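PDB 5MDT: Rpb7-binding protein seb1 from Schizosaccharomyces pombe 972h-, which binds RNA polymerase II and nascent RNA to drive transcription termination, probably recognising the polymerase's C-terminal repeat tail through its CTD-interacting domain. Local coordinates for residues I65-V70 with L123-I128; I102-V107 with E141-K146. All blocks are in the same frame, centred on the assembly; numbering follows the deposited sequence.

Contact 1 (I65-V70 with L123-I128); sequences ILDSIV and LKLCDI
Asp67, on helix 59-79, reaches across to Leu125 and Ile128 of helix 119-131 and is the one residue through which segment 65-70 touches segment 123-128. Both helices belong to the all-helical right-handed superhelix of the CTD-interacting domain; in related domains the equivalents of these helices border the groove that receives the polymerase tail, and the same is probably true here. The two backbones come nearest at Asp67 CA and Leu125 CA, 7.4 Å apart, and 108 Å² is buried in all, about half of it on the aspartate.

Asp67 leaves its helix with CG swung to the side opposite its own backbone N (chi1 169°), which carries the carboxylate out toward the neighbouring helix. There the methyl CD2 of Leu125 lies over one flat face of the carboxylate, almost directly above the central carbon, 3.8 Å from Asp67 CG. The same methyl is 3.9 Å from Asp67 OD2, so it covers the face without meeting either oxygen end-on. Leu125 CD1 stands farther off, and the leucine's contact is made by a single branch.

Neither Leu125 nor Ile128 offers a donor here, and the acid is satisfied from outside the two segments. Asp67 OD1 is gripped twice, by the indole NE1 of Trp129, the residue just after segment 123-128, and by a salt bridge to NE of Arg71, one turn further along its own helix. These two donors probably favour the charged form and help to hold the carboxylate's rotation. Ile128, which is exposed, adds the smallest share: its side chain runs at about a right angle to Asp67 and comes in low past OD1, displaced a little to the side on which Leu125 CD2 lies, with Ile128 CG2 4.1 Å from Asp67 OD1.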
ATOM      1  N   ILE A  65      -2.094  -3.917   2.782  1.00 28.34           N
ATOM      2  CA  ILE A  65      -0.914  -4.532   2.121  1.00 28.62           C
ATOM      3  C   ILE A  65       0.033  -3.401   1.665  1.00 32.35           C
ATOM      4  O   ILE A  65       1.231  -3.473   1.929  1.00 32.19           O
ATOM      5  CB  ILE A  65      -1.351  -5.441   0.937  1.00 30.56           C
ATOM      6  CG1 ILE A  65      -2.066  -6.691   1.473  1.00 31.89           C
ATOM      7  CG2 ILE A  65      -0.129  -5.838   0.020  1.00 29.18           C
ATOM      8  CD1 ILE A  65      -2.897  -7.372   0.382  1.00 35.61           C
ATOM      9  N   LEU A  66      -0.501  -2.395   0.967  1.00 31.24           N
ATOM     10  CA  LEU A  66       0.252  -1.236   0.502  1.00 30.83           C
ATOM     11  C   LEU A  66       0.972  -0.575   1.675  1.00 33.80           C
ATOM     12  O   LEU A  66       2.150  -0.272   1.558  1.00 33.01           O
ATOM     13  CB  LEU A  66      -0.683  -0.205  -0.174  1.00 30.40           C
ATOM     14  CG  LEU A  66      -0.037   1.136  -0.577  1.00 36.36           C
ATOM     15  CD1 LEU A  66       1.027   0.938  -1.680  1.00 37.51           C
ATOM     16  CD2 LEU A  66      -1.110   2.126  -1.108  1.00 39.15           C
ATOM     17  N   ASP A  67       0.267  -0.389   2.811  1.00 30.15           N
ATOM     18  CA  ASP A  67       0.835   0.232   3.992  1.00 31.75           C
ATOM     19  C   ASP A  67       2.062  -0.527   4.477  1.00 37.18           C
ATOM     20  O   ASP A  67       3.107   0.078   4.732  1.00 36.65           O
ATOM     21  CB  ASP A  67      -0.222   0.286   5.109  1.00 33.55           C
ATOM     22  CG  ASP A  67       0.382   0.681   6.446  1.00 43.01           C
ATOM     23  OD1 ASP A  67       1.072   1.730   6.501  1.00 43.20           O
ATOM     24  OD2 ASP A  67       0.265  -0.119   7.414  1.00 45.49           O
ATOM     25  N   SER A  68       1.925  -1.844   4.629  1.00 34.43           N
ATOM     26  CA  SER A  68       3.022  -2.664   5.159  1.00 34.66           C
ATOM     27  C   SER A  68       4.218  -2.658   4.206  1.00 36.85           C
ATOM     28  O   SER A  68       5.357  -2.470   4.638  1.00 38.01           O
ATOM     29  CB  SER A  68       2.547  -4.089   5.396  1.00 36.57           C
ATOM     30  OG  SER A  68       3.580  -4.867   5.975  1.00 40.87           O
ATOM     31  N   ILE A  69       3.952  -2.790   2.916  1.00 31.60           N
ATOM     32  CA  ILE A  69       5.030  -2.801   1.922  1.00 32.09           C
ATOM     33  C   ILE A  69       5.758  -1.444   1.832  1.00 37.11           C
ATOM     34  O   ILE A  69       6.983  -1.438   1.864  1.00 38.20           O
ATOM     35  CB  ILE A  69       4.473  -3.291   0.577  1.00 33.75           C
ATOM     36  CG1 ILE A  69       4.210  -4.822   0.660  1.00 34.50           C
ATOM     37  CG2 ILE A  69       5.484  -2.973  -0.553  1.00 36.18           C
ATOM     38  CD1 ILE A  69       3.465  -5.401  -0.512  1.00 35.18           C
ATOM     39  N   VAL A  70       5.017  -0.310   1.745  1.00 32.84           N
ATOM     40  CA  VAL A  70       5.642   1.017   1.618  1.00 34.83           C
ATOM     41  C   VAL A  70       6.499   1.349   2.842  1.00 39.33           C
ATOM     42  O   VAL A  70       7.638   1.783   2.676  1.00 39.97           O
ATOM     43  CB  VAL A  70       4.662   2.168   1.241  1.00 38.35           C
ATOM     44  CG1 VAL A  70       3.696   2.520   2.383  1.00 38.65           C
ATOM     45  CG2 VAL A  70       5.427   3.407   0.771  1.00 40.01           C
ATOM     46  N   LEU A 123      -8.207   6.881   7.238  1.00 48.19           N
ATOM     47  CA  LEU A 123      -7.741   8.056   7.982  1.00 51.53           C
ATOM     48  C   LEU A 123      -6.668   7.618   8.972  1.00 55.48           C
ATOM     49  O   LEU A 123      -5.644   8.290   9.080  1.00 58.09           O
ATOM     50  CB  LEU A 123      -8.878   8.769   8.738  1.00 55.22           C
ATOM     51  CG  LEU A 123      -9.668   9.807   7.991  1.00 62.05           C
ATOM     52  CD1 LEU A 123     -10.579  10.545   8.965  1.00 65.91           C
ATOM     53  CD2 LEU A 123      -8.760  10.837   7.313  1.00 65.56           C
ATOM     54  N   LYS A 124      -6.873   6.464   9.650  1.00 50.02           N
ATOM     55  CA  LYS A 124      -5.892   5.893  10.583  1.00 50.63           C
ATOM     56  C   LYS A 124      -4.552   5.586   9.891  1.00 50.10           C
ATOM     57  O   LYS A 124      -3.506   5.765  10.512  1.00 50.91           O
ATOM     58  CB  LYS A 124      -6.443   4.661  11.311  1.00 52.90           C
ATOM     59  CG  LYS A 124      -7.397   5.030  12.437  1.00 68.11           C
ATOM     60  CD  LYS A 124      -8.174   3.836  12.975  1.00 80.04           C
ATOM     61  CE  LYS A 124      -8.720   4.105  14.365  1.00 94.84           C
ATOM     62  NZ  LYS A 124      -9.708   5.226  14.394  1.00105.02           N
ATOM     63  N   LEU A 125      -4.574   5.167   8.607  1.00 45.31           N
ATOM     64  CA  LEU A 125      -3.346   4.940   7.861  1.00 43.05           C
ATOM     65  C   LEU A 125      -2.597   6.256   7.631  1.00 48.28           C
ATOM     66  O   LEU A 125      -1.378   6.287   7.778  1.00 48.58           O
ATOM     67  CB  LEU A 125      -3.614   4.209   6.540  1.00 39.78           C
ATOM     68  CG  LEU A 125      -4.094   2.752   6.626  1.00 41.57           C
ATOM     69  CD1 LEU A 125      -4.416   2.212   5.228  1.00 39.47           C
ATOM     70  CD2 LEU A 125      -3.082   1.861   7.326  1.00 43.11           C
ATOM     71  N   CYS A 126      -3.322   7.349   7.348  1.00 47.85           N
ATOM     72  CA  CYS A 126      -2.725   8.678   7.169  1.00 51.38           C
ATOM     73  C   CYS A 126      -1.946   9.101   8.414  1.00 57.69           C
ATOM     74  O   CYS A 126      -0.855   9.653   8.280  1.00 59.07           O
ATOM     75  CB  CYS A 126      -3.786   9.708   6.801  1.00 54.23           C
ATOM     76  SG  CYS A 126      -4.615   9.362   5.235  1.00 56.11           S
ATOM     77  N   ASP A 127      -2.495   8.807   9.612  1.00 55.10           N
ATOM     78  CA  ASP A 127      -1.865   9.101  10.903  1.00 57.74           C
ATOM     79  C   ASP A 127      -0.559   8.312  11.044  1.00 60.65           C
ATOM     80  O   ASP A 127       0.453   8.885  11.451  1.00 62.82           O
ATOM     81  CB  ASP A 127      -2.807   8.735  12.064  1.00 60.82           C
ATOM     82  CG  ASP A 127      -3.987   9.665  12.291  1.00 71.94           C
ATOM     83  OD1 ASP A 127      -3.945  10.814  11.795  1.00 75.03           O
ATOM     84  OD2 ASP A 127      -4.938   9.254  12.987  1.00 77.57           O
ATOM     85  N   ILE A 128      -0.589   7.003  10.692  1.00 54.76           N
ATOM     86  CA  ILE A 128       0.569   6.104  10.733  1.00 53.19           C
ATOM     87  C   ILE A 128       1.676   6.645   9.816  1.00 55.54           C
ATOM     88  O   ILE A 128       2.833   6.733  10.235  1.00 57.14           O
ATOM     89  CB  ILE A 128       0.145   4.632  10.424  1.00 54.27           C
ATOM     90  CG1 ILE A 128      -0.645   4.039  11.625  1.00 56.63           C
ATOM     91  CG2 ILE A 128       1.364   3.738  10.062  1.00 54.02           C
ATOM     92  CD1 ILE A 128      -1.447   2.765  11.327  1.00 61.37           C
TER

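Contact 2 (I102-V107 with E141-K146); sequences ITDSLV and ESLRSK
Leu143 points its two methyls at different neighbours on helix 92-113: CD2 toward Asp104 and Val107, CD1 toward Thr103. It is the residue most covered by this contact. CG lies opposite the carbonyl carbon and CD1 continues the chain in extended form (chi2 170°), which leaves CD2 branching off against the side of Val107.

The valine and the leucine meet at about a right angle. Leu143 CD2 is 3.9 Å from Val107 CB and sits almost equally close to both valine methyls, CG1 and CG2, so it rests on the fork of the side chain. Val107 points toward the opposing segment, whereas Leu143 starts off at an angle and comes nearer only at its end.

Segments 102-107 and 141-146 run almost exactly parallel, with 3° between their axes and 11.0 Å at closest approach. Helix 119-131, which comes between their helices in the chain, runs roughly the other way, so the two are next-but-one helices in this part of the superhelix of the CTD-interacting domain. It packs against both, with Ile122 on Val107, Trp129 on Thr103, and Leu123 and Cys126 on Arg144.

At the exposed border the carboxylate of Asp104 also crosses Leu143 at about a right angle. Leu143 CD2 lies 3.5 Å from Asp104 OD1, well out of the carboxylate plane, in a van der Waals contact; the same oxygen has a long, weak ion pair with Lys139. On the buried side, Thr103 CG2 faces Leu143 CD1 at 4.3 Å while its hydroxyl OG1 is hydrogen-bonded to the carbonyl oxygen of Ala99.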
ATOM      1  N   ILE A 102       1.352   5.043  -6.587  1.00 34.51           N
ATOM      2  CA  ILE A 102       0.022   4.417  -6.730  1.00 33.39           C
ATOM      3  C   ILE A 102      -0.920   4.719  -5.537  1.00 37.13           C
ATOM      4  O   ILE A 102      -2.089   4.345  -5.596  1.00 35.59           O
ATOM      5  CB  ILE A 102       0.108   2.875  -6.985  1.00 33.51           C
ATOM      6  CG1 ILE A 102       0.621   2.117  -5.733  1.00 33.40           C
ATOM      7  CG2 ILE A 102       0.938   2.560  -8.259  1.00 33.44           C
ATOM      8  CD1 ILE A 102       0.374   0.558  -5.721  1.00 34.56           C
ATOM      9  N   THR A 103      -0.412   5.318  -4.436  1.00 33.78           N
ATOM     10  CA  THR A 103      -1.224   5.523  -3.233  1.00 34.23           C
ATOM     11  C   THR A 103      -2.484   6.361  -3.492  1.00 37.35           C
ATOM     12  O   THR A 103      -3.559   5.936  -3.062  1.00 36.99           O
ATOM     13  CB  THR A 103      -0.362   6.064  -2.086  1.00 38.16           C
ATOM     14  OG1 THR A 103       0.589   5.062  -1.767  1.00 36.35           O
ATOM     15  CG2 THR A 103      -1.177   6.403  -0.826  1.00 40.67           C
ATOM     16  N   ASP A 104      -2.367   7.524  -4.172  1.00 37.42           N
ATOM     17  CA  ASP A 104      -3.538   8.374  -4.427  1.00 39.30           C
ATOM     18  C   ASP A 104      -4.643   7.591  -5.142  1.00 41.63           C
ATOM     19  O   ASP A 104      -5.797   7.651  -4.710  1.00 39.53           O
ATOM     20  CB  ASP A 104      -3.175   9.642  -5.226  1.00 43.94           C
ATOM     21  CG  ASP A 104      -2.462  10.729  -4.449  1.00 63.89           C
ATOM     22  OD1 ASP A 104      -2.180  10.517  -3.242  1.00 65.08           O
ATOM     23  OD2 ASP A 104      -2.183  11.796  -5.043  1.00 73.58           O
ATOM     24  N   SER A 105      -4.278   6.827  -6.206  1.00 38.93           N
ATOM     25  CA  SER A 105      -5.223   6.019  -7.001  1.00 37.89           C
ATOM     26  C   SER A 105      -5.923   4.981  -6.152  1.00 39.07           C
ATOM     27  O   SER A 105      -7.142   4.817  -6.286  1.00 38.55           O
ATOM     28  CB  SER A 105      -4.509   5.289  -8.149  1.00 41.50           C
ATOM     29  OG  SER A 105      -3.959   6.222  -9.055  1.00 59.87           O
ATOM     30  N   LEU A 106      -5.164   4.245  -5.304  1.00 34.85           N
ATOM     31  CA  LEU A 106      -5.769   3.223  -4.471  1.00 34.12           C
ATOM     32  C   LEU A 106      -6.679   3.818  -3.397  1.00 37.58           C
ATOM     33  O   LEU A 106      -7.737   3.240  -3.127  1.00 37.63           O
ATOM     34  CB  LEU A 106      -4.736   2.251  -3.887  1.00 34.21           C
ATOM     35  CG  LEU A 106      -3.842   1.512  -4.947  1.00 36.84           C
ATOM     36  CD1 LEU A 106      -3.141   0.329  -4.294  1.00 37.57           C
ATOM     37  CD2 LEU A 106      -4.654   1.056  -6.178  1.00 35.27           C
ATOM     38  N   VAL A 107      -6.303   4.986  -2.800  1.00 35.01           N
ATOM     39  CA  VAL A 107      -7.204   5.643  -1.818  1.00 36.47           C
ATOM     40  C   VAL A 107      -8.467   6.126  -2.524  1.00 42.09           C
ATOM     41  O   VAL A 107      -9.581   5.911  -2.029  1.00 43.36           O
ATOM     42  CB  VAL A 107      -6.505   6.741  -0.970  1.00 41.63           C
ATOM     43  CG1 VAL A 107      -7.503   7.475  -0.055  1.00 43.50           C
ATOM     44  CG2 VAL A 107      -5.363   6.135  -0.144  1.00 40.56           C
ATOM     45  N   GLU A 141      -2.400  15.734   3.366  1.00 71.31           N
ATOM     46  CA  GLU A 141      -3.476  16.728   3.467  1.00 74.09           C
ATOM     47  C   GLU A 141      -4.531  16.431   2.392  1.00 75.60           C
ATOM     48  O   GLU A 141      -5.720  16.390   2.712  1.00 75.18           O
ATOM     49  CB  GLU A 141      -2.922  18.165   3.329  1.00 80.50           C
ATOM     50  CG  GLU A 141      -3.964  19.261   3.524  1.00 95.81           C
ATOM     51  CD  GLU A 141      -3.632  20.639   2.973  1.00127.73           C
ATOM     52  OE1 GLU A 141      -4.580  21.430   2.761  1.00123.10           O
ATOM     53  OE2 GLU A 141      -2.432  20.938   2.765  1.00126.35           O
ATOM     54  N   SER A 142      -4.084  16.168   1.140  1.00 70.71           N
ATOM     55  CA  SER A 142      -4.954  15.824   0.009  1.00 68.54           C
ATOM     56  C   SER A 142      -5.794  14.586   0.332  1.00 66.66           C
ATOM     57  O   SER A 142      -7.016  14.630   0.174  1.00 65.58           O
ATOM     58  CB  SER A 142      -4.136  15.572  -1.256  1.00 71.75           C
ATOM     59  OG  SER A 142      -3.324  16.679  -1.612  1.00 87.46           O
ATOM     60  N   LEU A 143      -5.142  13.500   0.829  1.00 59.64           N
ATOM     61  CA  LEU A 143      -5.818  12.248   1.192  1.00 55.54           C
ATOM     62  C   LEU A 143      -6.825  12.464   2.314  1.00 58.07           C
ATOM     63  O   LEU A 143      -7.954  11.993   2.205  1.00 55.75           O
ATOM     64  CB  LEU A 143      -4.825  11.139   1.592  1.00 52.97           C
ATOM     65  CG  LEU A 143      -3.795  10.691   0.560  1.00 55.26           C
ATOM     66  CD1 LEU A 143      -2.752   9.790   1.208  1.00 53.44           C
ATOM     67  CD2 LEU A 143      -4.450   9.992  -0.638  1.00 55.01           C
ATOM     68  N   ARG A 144      -6.429  13.175   3.386  1.00 57.99           N
ATOM     69  CA  ARG A 144      -7.323  13.453   4.505  1.00 59.94           C
ATOM     70  C   ARG A 144      -8.555  14.234   4.066  1.00 67.75           C
ATOM     71  O   ARG A 144      -9.665  13.867   4.445  1.00 67.57           O
ATOM     72  CB  ARG A 144      -6.589  14.185   5.632  1.00 64.02           C
ATOM     73  CG  ARG A 144      -5.733  13.256   6.470  1.00 66.23           C
ATOM     74  CD  ARG A 144      -5.127  14.032   7.611  1.00 76.55           C
ATOM     75  NE  ARG A 144      -4.460  13.154   8.567  1.00 76.76           N
ATOM     76  CZ  ARG A 144      -3.170  13.224   8.870  1.00 85.97           C
ATOM     77  NH1 ARG A 144      -2.394  14.136   8.296  1.00 71.27           N
ATOM     78  NH2 ARG A 144      -2.649  12.397   9.764  1.00 71.68           N
ATOM     79  N   SER A 145      -8.363  15.279   3.238  1.00 68.15           N
ATOM     80  CA  SER A 145      -9.440  16.130   2.708  1.00 70.51           C
ATOM     81  C   SER A 145     -10.470  15.298   1.936  1.00 70.44           C
ATOM     82  O   SER A 145     -11.669  15.439   2.182  1.00 71.87           O
ATOM     83  CB  SER A 145      -8.861  17.225   1.818  1.00 77.91           C
ATOM     84  OG  SER A 145      -9.869  17.953   1.134  1.00 92.72           O
ATOM     85  N   LYS A 146      -9.993  14.406   1.045  1.00 62.15           N
ATOM     86  CA  LYS A 146     -10.814  13.513   0.229  1.00 58.46           C
ATOM     87  C   LYS A 146     -11.612  12.530   1.081  1.00 58.76           C
ATOM     88  O   LYS A 146     -12.798  12.328   0.822  1.00 58.43           O
ATOM     89  CB  LYS A 146      -9.954  12.787  -0.825  1.00 57.49           C
ATOM     90  CG  LYS A 146      -9.554  13.685  -1.994  1.00 68.01           C
ATOM     91  CD  LYS A 146      -8.601  12.973  -2.951  1.00 72.93           C
ATOM     92  CE  LYS A 146      -8.256  13.818  -4.155  1.00 83.02           C
ATOM     93  NZ  LYS A 146      -7.325  14.927  -3.817  1.00 94.43           N
TER

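Contacts 1 and 2 have centres 11 Å apart and alternate along the chain, in the order 65-70, 102-107, 123-128, 141-146. They touch between both pairs of segments. A salt bridge joins the second segments, from Asp127 OD1 to Arg144 NH2 at 2.9 Å, beside Leu123 CD2, 4.0 Å from Arg144 CG; Arg144 also pairs with Glu130. Between the first segments, Leu66 CD2 packs 3.5 Å from Thr103 OG1. Contact 1 is the more central, about 7 Å from the middle of the chain to its centre against 12 Å for contact 2. It probably borders the groove for the polymerase tail, with contact 2 probably packing helices behind it, nearer the C-terminal end of the superhelix.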